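Local coordinates for M152 protein (PDB 4G59), which probably binds host RAE-1 ligands of the NKG2D receptor through an MHC class I-like fold, helping murine cytomegalovirus evade natural killer cells, at residues M5-F10 with A260-S265; S198-T203 with K232-L237; S212-V217 with D247-I252. All blocks are in the same frame, centred on the assembly; numbering follows the deposited sequence.

Overall arrangement
All three contacts lie in the immunoglobulin-like beta sandwich that accompanies the MHC-like platform. Interactions 1 and 3 belong to one four-stranded sheet, ordered 5-11, 258-264, 250-253, 210-213, and their centres are about 11 Å apart. Interaction 2 pairs strands 196-203 and 231-238 of the facing sheet, with its centre about 13 Å from each of the others. Cys199 and Leu237 pack on Phe250 and Val262 on Cys199, so the three contacts meet in one core. Along the chain, interactions 2 and 3 alternate and are both nested inside the span closed by interaction 1, which pairs the start of the modelled chain with its end.

Interaction 1: residues M5-F10 with A260-S265; sequences MDVRIF and ATVKYS
Arg8 O takes two donors from the opposite strand: Thr261 N at 2.9 Å and, through a CA-H...O contact, Ala260 CA at 3.1 Å. The pairing is an antiparallel edge ladder of the immunoglobulin-like sandwich, in which strand 5-11 is laid outside strand 258-264; the two segment axes run at 168°. Arg8 N returns a bond to Thr261 O, and Asp6 N reaches Lys263 O at 2.9 Å, whereas the reverse bond from Lys263 N to Asp6 O is weak.

One face carries Asp6, Arg8, Thr261 and Lys263. Here Lys263 NZ forms a salt bridge to Asp6 OD2, although the modelled position of NZ is uncertain, and Arg8 joins the same charged network only through a long link from NE to Asp6 OD1. The bend of Arg8 at chi3 (-85°) folds its guanidinium back over the sheet. Thr261 OG1 consequently sits above the centre of that flat group, 3.3 Å from Arg8 CZ, and the angles rule out a hydrogen bond from NH1 or NH2. A water bridges Thr261 OG1 and Asp6 O.

The face with Val7, Ile9, Ala260 and Val262 is apolar. Val7 CG2 and Val262 CG1 run alongside one another at 4.1 Å, and Met5 SD meets that same Val262 CG1 at 3.9 Å. Strand 185-191 lies against this face: Leu188 touches Met5 and Val262, and Tyr186 touches Val7. At the far end of the ladder Phe10 presents its ring edge to Thr261, with CE2 lying 3.6 Å from the methyl CG2.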
loop_
_atom_site.group_PDB
_atom_site.type_symbol
_atom_site.label_atom_id
_atom_site.label_comp_id
_atom_site.label_asym_id
_atom_site.label_seq_id
_atom_site.Cartn_x
_atom_site.Cartn_y
_atom_site.Cartn_z
ATOM N N MET B 5 2.623 2.165 29.425
ATOM C CA MET B 5 1.475 2.787 28.757
ATOM C C MET B 5 0.188 2.320 29.397
ATOM O O MET B 5 0.155 1.268 30.037
ATOM C CB MET B 5 1.430 2.375 27.287
ATOM C CG MET B 5 1.412 0.879 27.080
ATOM S SD MET B 5 0.936 0.251 25.449
ATOM C CE MET B 5 0.581 -1.436 25.981
ATOM N N ASP B 6 -0.881 3.093 29.238
ATOM C CA ASP B 6 -2.187 2.531 29.577
ATOM C C ASP B 6 -3.147 2.506 28.389
ATOM O O ASP B 6 -3.194 3.434 27.569
ATOM C CB ASP B 6 -2.809 3.118 30.860
ATOM C CG ASP B 6 -3.189 4.567 30.723
ATOM O OD1 ASP B 6 -4.361 4.869 30.406
ATOM O OD2 ASP B 6 -2.311 5.414 30.952
ATOM N N VAL B 7 -3.876 1.398 28.302
ATOM C CA VAL B 7 -4.827 1.141 27.236
ATOM C C VAL B 7 -6.219 1.104 27.853
ATOM O O VAL B 7 -6.533 0.197 28.639
ATOM C CB VAL B 7 -4.528 -0.219 26.569
ATOM C CG1 VAL B 7 -5.538 -0.527 25.469
ATOM C CG2 VAL B 7 -3.107 -0.234 26.018
ATOM N N ARG B 8 -7.042 2.093 27.515
ATOM C CA ARG B 8 -8.430 2.132 27.965
ATOM C C ARG B 8 -9.328 1.670 26.821
ATOM O O ARG B 8 -9.193 2.126 25.674
ATOM C CB ARG B 8 -8.823 3.542 28.420
ATOM C CG ARG B 8 -8.147 4.013 29.705
ATOM C CD ARG B 8 -8.524 5.456 30.068
ATOM N NE ARG B 8 -7.690 6.463 29.404
ATOM C CZ ARG B 8 -8.136 7.359 28.523
ATOM N NH1 ARG B 8 -9.415 7.396 28.185
ATOM N NH2 ARG B 8 -7.298 8.229 27.976
ATOM N N ILE B 9 -10.252 0.772 27.125
ATOM C CA ILE B 9 -11.132 0.249 26.095
ATOM C C ILE B 9 -12.566 0.744 26.274
ATOM O O ILE B 9 -13.126 0.637 27.358
ATOM C CB ILE B 9 -11.059 -1.275 26.063
ATOM C CG1 ILE B 9 -9.660 -1.677 25.633
ATOM C CG2 ILE B 9 -12.100 -1.852 25.102
ATOM C CD1 ILE B 9 -9.333 -3.125 25.884
ATOM N N PHE B 10 -13.150 1.293 25.216
ATOM C CA PHE B 10 -14.495 1.852 25.301
ATOM C C PHE B 10 -15.441 1.077 24.403
ATOM O O PHE B 10 -15.232 0.977 23.198
ATOM C CB PHE B 10 -14.491 3.343 24.935
ATOM C CG PHE B 10 -13.572 4.170 25.795
ATOM C CD1 PHE B 10 -14.011 4.693 27.010
ATOM C CD2 PHE B 10 -12.260 4.406 25.413
ATOM C CE1 PHE B 10 -13.154 5.448 27.819
ATOM C CE2 PHE B 10 -11.408 5.163 26.212
ATOM C CZ PHE B 10 -11.861 5.682 27.415
ATOM N N ALA B 260 -10.157 1.987 21.446
ATOM C CA ALA B 260 -9.189 1.968 22.534
ATOM C C ALA B 260 -8.303 3.199 22.467
ATOM O O ALA B 260 -7.917 3.646 21.382
ATOM C CB ALA B 260 -8.343 0.715 22.473
ATOM N N THR B 261 -7.977 3.758 23.626
ATOM C CA THR B 261 -7.017 4.851 23.660
ATOM C C THR B 261 -5.714 4.239 24.140
ATOM O O THR B 261 -5.718 3.375 25.043
ATOM C CB THR B 261 -7.456 5.985 24.602
ATOM O OG1 THR B 261 -7.634 5.448 25.915
ATOM C CG2 THR B 261 -8.773 6.570 24.157
ATOM N N VAL B 262 -4.607 4.656 23.521
ATOM C CA VAL B 262 -3.302 4.153 23.917
ATOM C C VAL B 262 -2.442 5.375 24.136
ATOM O O VAL B 262 -2.350 6.232 23.253
ATOM C CB VAL B 262 -2.650 3.280 22.833
ATOM C CG1 VAL B 262 -1.490 2.511 23.421
ATOM C CG2 VAL B 262 -3.653 2.323 22.201
ATOM N N LYS B 263 -1.817 5.460 25.309
ATOM C CA LYS B 263 -0.996 6.620 25.636
ATOM C C LYS B 263 -0.089 6.308 26.802
ATOM O O LYS B 263 -0.177 5.218 27.360
ATOM C CB LYS B 263 -1.886 7.794 25.996
ATOM C CG LYS B 263 -2.652 7.566 27.256
ATOM C CD LYS B 263 -3.296 8.856 27.688
ATOM C CE LYS B 263 -3.868 8.693 29.083
ATOM N NZ LYS B 263 -2.856 8.359 30.143
ATOM N N TYR B 264 0.794 7.238 27.160
ATOM C CA TYR B 264 1.658 7.056 28.330
ATOM C C TYR B 264 1.024 7.682 29.593
ATOM O O TYR B 264 0.376 8.737 29.517
ATOM C CB TYR B 264 3.026 7.708 28.094
ATOM C CG TYR B 264 3.889 7.135 26.986
ATOM C CD1 TYR B 264 4.118 7.859 25.821
ATOM C CD2 TYR B 264 4.521 5.900 27.127
ATOM C CE1 TYR B 264 4.929 7.357 24.804
ATOM C CE2 TYR B 264 5.337 5.381 26.119
ATOM C CZ TYR B 264 5.537 6.119 24.957
ATOM O OH TYR B 264 6.351 5.613 23.954
ATOM N N SER B 265 1.207 7.048 30.749
ATOM C CA SER B 265 0.847 7.702 32.018
ATOM C C SER B 265 1.886 7.449 33.094
ATOM O O SER B 265 2.691 6.525 32.959
ATOM C CB SER B 265 -0.541 7.284 32.519
ATOM O OG SER B 265 -1.574 8.026 31.892
HETATM O O HOH W 1 -5.549 5.357 27.295
#

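Interaction 2: residues S198-T203 with K232-L237; sequences SCTMRT and KVEAWL
Thr200 OG1 donates a 2.7 Å hydrogen bond to Glu234 OE1, which accepts on its anti lone pair, the one turned away from OE2. The two side chains run side by side from a non-hydrogen-bonded pair. Glu234 can reach the hydroxyl because its chain is extended, with CG anti to the backbone N (chi1 -172°). The other carboxylate oxygen, OE2, is hydrogen-bonded to the Tyr222 hydroxyl, which also partners Trp236 NE1, so that one phenol serves two buried polar groups. Lys232 NZ adds only a long ion pair to OE2, while its CD packs against Thr200 CG2 at 3.5 Å.

The backbone groups facing across the pairing are satisfied by four bonds in two reciprocal pairs. Cys199 N reaches Ala235 O at 2.8 Å and Ala235 N answers to Cys199 O. Met201 and Val233 exchange the other two, the bond from Val233 N to Met201 O being nearly straight at 174°. These are the central strands, 196-203 and 231-238, of a four-stranded antiparallel sheet in the immunoglobulin-like sandwich; Cys199, Met201, Val233 and Ala235 point to its core face, where Met201 CE meets Val233 CG2 at 4.1 Å.

On the opposite face Ser198 CB lies over one face of the indole in a CH-pi contact, 3.4 Å from the centroid of the six-membered ring of Trp236 and 7° off its normal. The same indole stacks with an aromatic side chain of the other protein in the assembly. At the other end of the ladder, Arg202 turns one guanidinium face toward Lys232 CD, 4.2 Å from Arg202 CZ.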
loop_
_atom_site.group_PDB
_atom_site.type_symbol
_atom_site.label_atom_id
_atom_site.label_comp_id
_atom_site.label_asym_id
_atom_site.label_seq_id
_atom_site.Cartn_x
_atom_site.Cartn_y
_atom_site.Cartn_z
ATOM N N SER B 198 5.761 5.768 17.662
ATOM C CA SER B 198 4.922 4.848 16.891
ATOM C C SER B 198 3.900 4.224 17.825
ATOM O O SER B 198 4.186 4.025 19.022
ATOM C CB SER B 198 5.751 3.728 16.251
ATOM O OG SER B 198 6.417 2.944 17.231
ATOM N N CYS B 199 2.708 3.936 17.300
ATOM C CA CYS B 199 1.730 3.125 18.041
ATOM C C CYS B 199 1.384 1.899 17.213
ATOM O O CYS B 199 1.092 2.021 16.012
ATOM C CB CYS B 199 0.459 3.931 18.316
ATOM S SG CYS B 199 -0.837 3.035 19.243
ATOM N N THR B 200 1.392 0.725 17.844
ATOM C CA THR B 200 1.122 -0.524 17.109
ATOM C C THR B 200 0.033 -1.389 17.747
ATOM O O THR B 200 0.042 -1.597 18.970
ATOM C CB THR B 200 2.397 -1.363 16.983
ATOM O OG1 THR B 200 3.437 -0.559 16.419
ATOM C CG2 THR B 200 2.174 -2.563 16.070
ATOM N N MET B 201 -0.899 -1.870 16.925
ATOM C CA MET B 201 -1.840 -2.907 17.336
ATOM C C MET B 201 -1.674 -4.173 16.477
ATOM O O MET B 201 -1.856 -4.135 15.247
ATOM C CB MET B 201 -3.282 -2.439 17.244
ATOM C CG MET B 201 -4.220 -3.490 17.812
ATOM S SD MET B 201 -5.932 -2.943 17.874
ATOM C CE MET B 201 -6.427 -3.195 16.170
ATOM N N ARG B 202 -1.308 -5.283 17.119
ATOM C CA ARG B 202 -1.258 -6.585 16.447
ATOM C C ARG B 202 -2.539 -7.328 16.776
ATOM O O ARG B 202 -2.992 -7.331 17.927
ATOM C CB ARG B 202 -0.057 -7.402 16.912
ATOM C CG ARG B 202 1.282 -6.860 16.405
ATOM C CD ARG B 202 2.465 -7.538 17.107
ATOM N NE ARG B 202 3.729 -7.092 16.533
ATOM C CZ ARG B 202 4.366 -5.975 16.890
ATOM N NH1 ARG B 202 3.869 -5.189 17.838
ATOM N NH2 ARG B 202 5.509 -5.641 16.305
ATOM N N THR B 203 -3.128 -7.950 15.760
ATOM C CA THR B 203 -4.422 -8.590 15.919
ATOM C C THR B 203 -4.589 -9.681 14.872
ATOM O O THR B 203 -3.861 -9.698 13.871
ATOM C CB THR B 203 -5.550 -7.539 15.788
ATOM O OG1 THR B 203 -6.813 -8.111 16.161
ATOM C CG2 THR B 203 -5.622 -6.949 14.340
ATOM N N LYS B 232 -1.368 -6.173 11.445
ATOM C CA LYS B 232 -0.720 -5.111 12.197
ATOM C C LYS B 232 -1.258 -3.758 11.753
ATOM O O LYS B 232 -1.239 -3.442 10.562
ATOM C CB LYS B 232 0.793 -5.173 11.978
ATOM C CG LYS B 232 1.586 -3.997 12.511
ATOM C CD LYS B 232 2.815 -4.483 13.274
ATOM C CE LYS B 232 3.971 -4.938 12.390
ATOM N NZ LYS B 232 4.596 -3.783 11.702
ATOM N N VAL B 233 -1.736 -2.969 12.716
ATOM C CA VAL B 233 -2.148 -1.579 12.480
ATOM C C VAL B 233 -1.074 -0.738 13.134
ATOM O O VAL B 233 -0.713 -0.985 14.279
ATOM C CB VAL B 233 -3.505 -1.256 13.133
ATOM C CG1 VAL B 233 -3.888 0.219 12.889
ATOM C CG2 VAL B 233 -4.572 -2.202 12.611
ATOM N N GLU B 234 -0.540 0.242 12.413
ATOM C CA GLU B 234 0.603 0.974 12.938
ATOM C C GLU B 234 0.496 2.420 12.530
ATOM O O GLU B 234 0.013 2.710 11.440
ATOM C CB GLU B 234 1.910 0.366 12.421
ATOM C CG GLU B 234 3.184 0.943 13.057
ATOM C CD GLU B 234 4.348 -0.041 13.017
ATOM O OE1 GLU B 234 4.596 -0.738 14.032
ATOM O OE2 GLU B 234 5.011 -0.132 11.966
ATOM N N ALA B 235 0.931 3.330 13.403
ATOM C CA ALA B 235 0.872 4.773 13.104
ATOM C C ALA B 235 2.078 5.483 13.670
ATOM O O ALA B 235 2.636 5.048 14.682
ATOM C CB ALA B 235 -0.420 5.419 13.646
ATOM N N TRP B 236 2.453 6.592 13.041
ATOM C CA TRP B 236 3.611 7.364 13.457
ATOM C C TRP B 236 3.272 8.822 13.744
ATOM O O TRP B 236 2.586 9.483 12.948
ATOM C CB TRP B 236 4.673 7.309 12.367
ATOM C CG TRP B 236 5.300 5.963 12.263
ATOM C CD1 TRP B 236 4.907 4.931 11.463
ATOM C CD2 TRP B 236 6.443 5.498 12.991
ATOM N NE1 TRP B 236 5.741 3.848 11.646
ATOM C CE2 TRP B 236 6.691 4.168 12.583
ATOM C CE3 TRP B 236 7.274 6.068 13.952
ATOM C CZ2 TRP B 236 7.747 3.401 13.113
ATOM C CZ3 TRP B 236 8.329 5.307 14.473
ATOM C CH2 TRP B 236 8.551 3.993 14.054
ATOM N N LEU B 237 3.766 9.305 14.883
ATOM C CA LEU B 237 3.605 10.694 15.304
ATOM C C LEU B 237 4.987 11.350 15.358
ATOM O O LEU B 237 5.988 10.731 15.781
ATOM C CB LEU B 237 2.931 10.760 16.694
ATOM C CG LEU B 237 2.983 12.070 17.496
ATOM C CD1 LEU B 237 2.083 13.123 16.867
ATOM C CD2 LEU B 237 2.615 11.884 18.967
#

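Interaction 3: residues S212-V217 with D247-I252; sequences SLANGV and DFAFVI
Phe248 opens the contact by offering its CB to Leu213 CD2 at 4.1 Å, while the ring itself leads away from segment 212-217.

At Ala249 the backbone takes over. Its carbonyl O accepts a 2.8 Å bond from Ala214 N. Ala249 N is served indirectly: it donates to a water that also accepts from Asn215 N, 3.0 Å from the water oxygen. This water spans the place where the strands part, because residues Leu213 to Gly216 bend into a type I turn closed by the bond from Gly216 N to Leu213 O. Gly216 adopts a positive phi of 97°, which suits glycine.

Phe250 then turns a ring face to Leu213. Leu213 CD1 stands over the middle of that ring, 3.8 Å from the centroid and 12° off the normal, which is the geometry of a CH-pi contact. The two residues form a non-hydrogen-bonded antiparallel pair.

Val251 completes the ladder with a reciprocal pair of bonds to Ser212. Its N reaches Ser212 O at 2.6 Å, with an N-H...O angle of 168°, and its O accepts from Ser212 N at 2.9 Å. With CG2 anti to the carbonyl carbon, Val251 rests this methyl on Ala214 CB at 4.1 Å.

Ile252 carries the strand onward, its side chain packing on Met201 and Val262. The ladder is one of the two outer pairs of its sheet in the immunoglobulin-like sandwich, with strand 210-213 at the edge: strand 258-264 continues the sheet beyond strand 250-253, and strands 196-203 and 231-238 of the facing sheet cover the aromatic side, with Leu237 touching Leu213, Phe248 and Phe250.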
loop_
_atom_site.group_PDB
_atom_site.type_symbol
_atom_site.label_atom_id
_atom_site.label_comp_id
_atom_site.label_asym_id
_atom_site.label_seq_id
_atom_site.Cartn_x
_atom_site.Cartn_y
_atom_site.Cartn_z
ATOM N N SER B 212 -6.017 7.182 14.761
ATOM C CA SER B 212 -5.846 8.615 14.635
ATOM C C SER B 212 -5.456 9.127 16.020
ATOM O O SER B 212 -5.445 8.347 16.983
ATOM C CB SER B 212 -7.140 9.267 14.141
ATOM O OG SER B 212 -8.159 9.200 15.129
ATOM N N LEU B 213 -5.111 10.410 16.124
ATOM C CA LEU B 213 -4.701 10.989 17.410
ATOM C C LEU B 213 -5.849 11.798 17.981
ATOM O O LEU B 213 -6.591 12.426 17.231
ATOM C CB LEU B 213 -3.480 11.892 17.235
ATOM C CG LEU B 213 -2.492 11.991 18.391
ATOM C CD1 LEU B 213 -1.723 10.685 18.486
ATOM C CD2 LEU B 213 -1.541 13.185 18.201
ATOM N N ALA B 214 -5.978 11.812 19.306
ATOM C CA ALA B 214 -7.170 12.355 19.961
ATOM C C ALA B 214 -7.441 13.816 19.633
ATOM O O ALA B 214 -8.596 14.221 19.480
ATOM C CB ALA B 214 -7.083 12.160 21.459
ATOM N N ASN B 215 -6.383 14.615 19.540
ATOM C CA ASN B 215 -6.563 16.045 19.319
ATOM C C ASN B 215 -6.606 16.439 17.846
ATOM O O ASN B 215 -6.678 17.622 17.529
ATOM C CB ASN B 215 -5.509 16.862 20.087
ATOM C CG ASN B 215 -4.134 16.820 19.434
ATOM O OD1 ASN B 215 -3.818 15.911 18.660
ATOM N ND2 ASN B 215 -3.306 17.810 19.747
ATOM N N GLY B 216 -6.547 15.458 16.946
ATOM C CA GLY B 216 -6.720 15.736 15.529
ATOM C C GLY B 216 -5.450 15.892 14.703
ATOM O O GLY B 216 -5.497 15.901 13.461
ATOM N N VAL B 217 -4.316 16.027 15.379
ATOM C CA VAL B 217 -3.024 16.132 14.692
ATOM C C VAL B 217 -2.810 14.968 13.734
ATOM O O VAL B 217 -3.023 13.819 14.127
ATOM C CB VAL B 217 -1.881 16.122 15.700
ATOM C CG1 VAL B 217 -0.544 15.994 14.977
ATOM C CG2 VAL B 217 -1.919 17.380 16.537
ATOM N N ASP B 247 1.398 15.717 25.668
ATOM C CA ASP B 247 0.214 14.957 26.025
ATOM C C ASP B 247 -0.596 14.653 24.770
ATOM O O ASP B 247 -1.140 15.552 24.115
ATOM C CB ASP B 247 -0.627 15.711 27.053
ATOM C CG ASP B 247 -1.880 14.953 27.450
ATOM O OD1 ASP B 247 -1.837 13.701 27.498
ATOM O OD2 ASP B 247 -2.906 15.619 27.709
ATOM N N PHE B 248 -0.657 13.369 24.439
ATOM C CA PHE B 248 -1.341 12.905 23.244
ATOM C C PHE B 248 -1.911 11.528 23.533
ATOM O O PHE B 248 -1.466 10.833 24.454
ATOM C CB PHE B 248 -0.349 12.804 22.085
ATOM C CG PHE B 248 0.785 11.861 22.355
ATOM C CD1 PHE B 248 0.692 10.520 22.019
ATOM C CD2 PHE B 248 1.943 12.314 22.958
ATOM C CE1 PHE B 248 1.727 9.664 22.274
ATOM C CE2 PHE B 248 2.978 11.458 23.209
ATOM C CZ PHE B 248 2.869 10.135 22.874
ATOM N N ALA B 249 -2.892 11.120 22.743
ATOM C CA ALA B 249 -3.332 9.736 22.814
ATOM C C ALA B 249 -3.684 9.242 21.438
ATOM O O ALA B 249 -4.289 9.966 20.635
ATOM C CB ALA B 249 -4.509 9.570 23.767
ATOM N N PHE B 250 -3.286 8.007 21.155
ATOM C CA PHE B 250 -3.697 7.381 19.909
ATOM C C PHE B 250 -5.074 6.802 20.138
ATOM O O PHE B 250 -5.318 6.182 21.171
ATOM C CB PHE B 250 -2.719 6.271 19.534
ATOM C CG PHE B 250 -1.373 6.781 19.075
ATOM C CD1 PHE B 250 -1.147 7.045 17.743
ATOM C CD2 PHE B 250 -0.338 6.983 19.979
ATOM C CE1 PHE B 250 0.088 7.509 17.306
ATOM C CE2 PHE B 250 0.913 7.460 19.551
ATOM C CZ PHE B 250 1.125 7.720 18.214
ATOM N N VAL B 251 -5.983 7.014 19.193
ATOM C CA VAL B 251 -7.296 6.376 19.256
ATOM C C VAL B 251 -7.404 5.367 18.127
ATOM O O VAL B 251 -7.155 5.694 16.962
ATOM C CB VAL B 251 -8.458 7.382 19.177
ATOM C CG1 VAL B 251 -9.799 6.655 19.301
ATOM C CG2 VAL B 251 -8.326 8.409 20.277
ATOM N N ILE B 252 -7.748 4.135 18.500
ATOM C CA ILE B 252 -7.898 3.046 17.554
ATOM C C ILE B 252 -9.351 2.641 17.600
ATOM O O ILE B 252 -9.857 2.266 18.656
ATOM C CB ILE B 252 -7.042 1.855 17.969
ATOM C CG1 ILE B 252 -5.569 2.247 17.998
ATOM C CG2 ILE B 252 -7.219 0.732 16.998
ATOM C CD1 ILE B 252 -4.657 1.193 18.643
HETATM O O HOH W 2 -3.908 13.607 20.926
#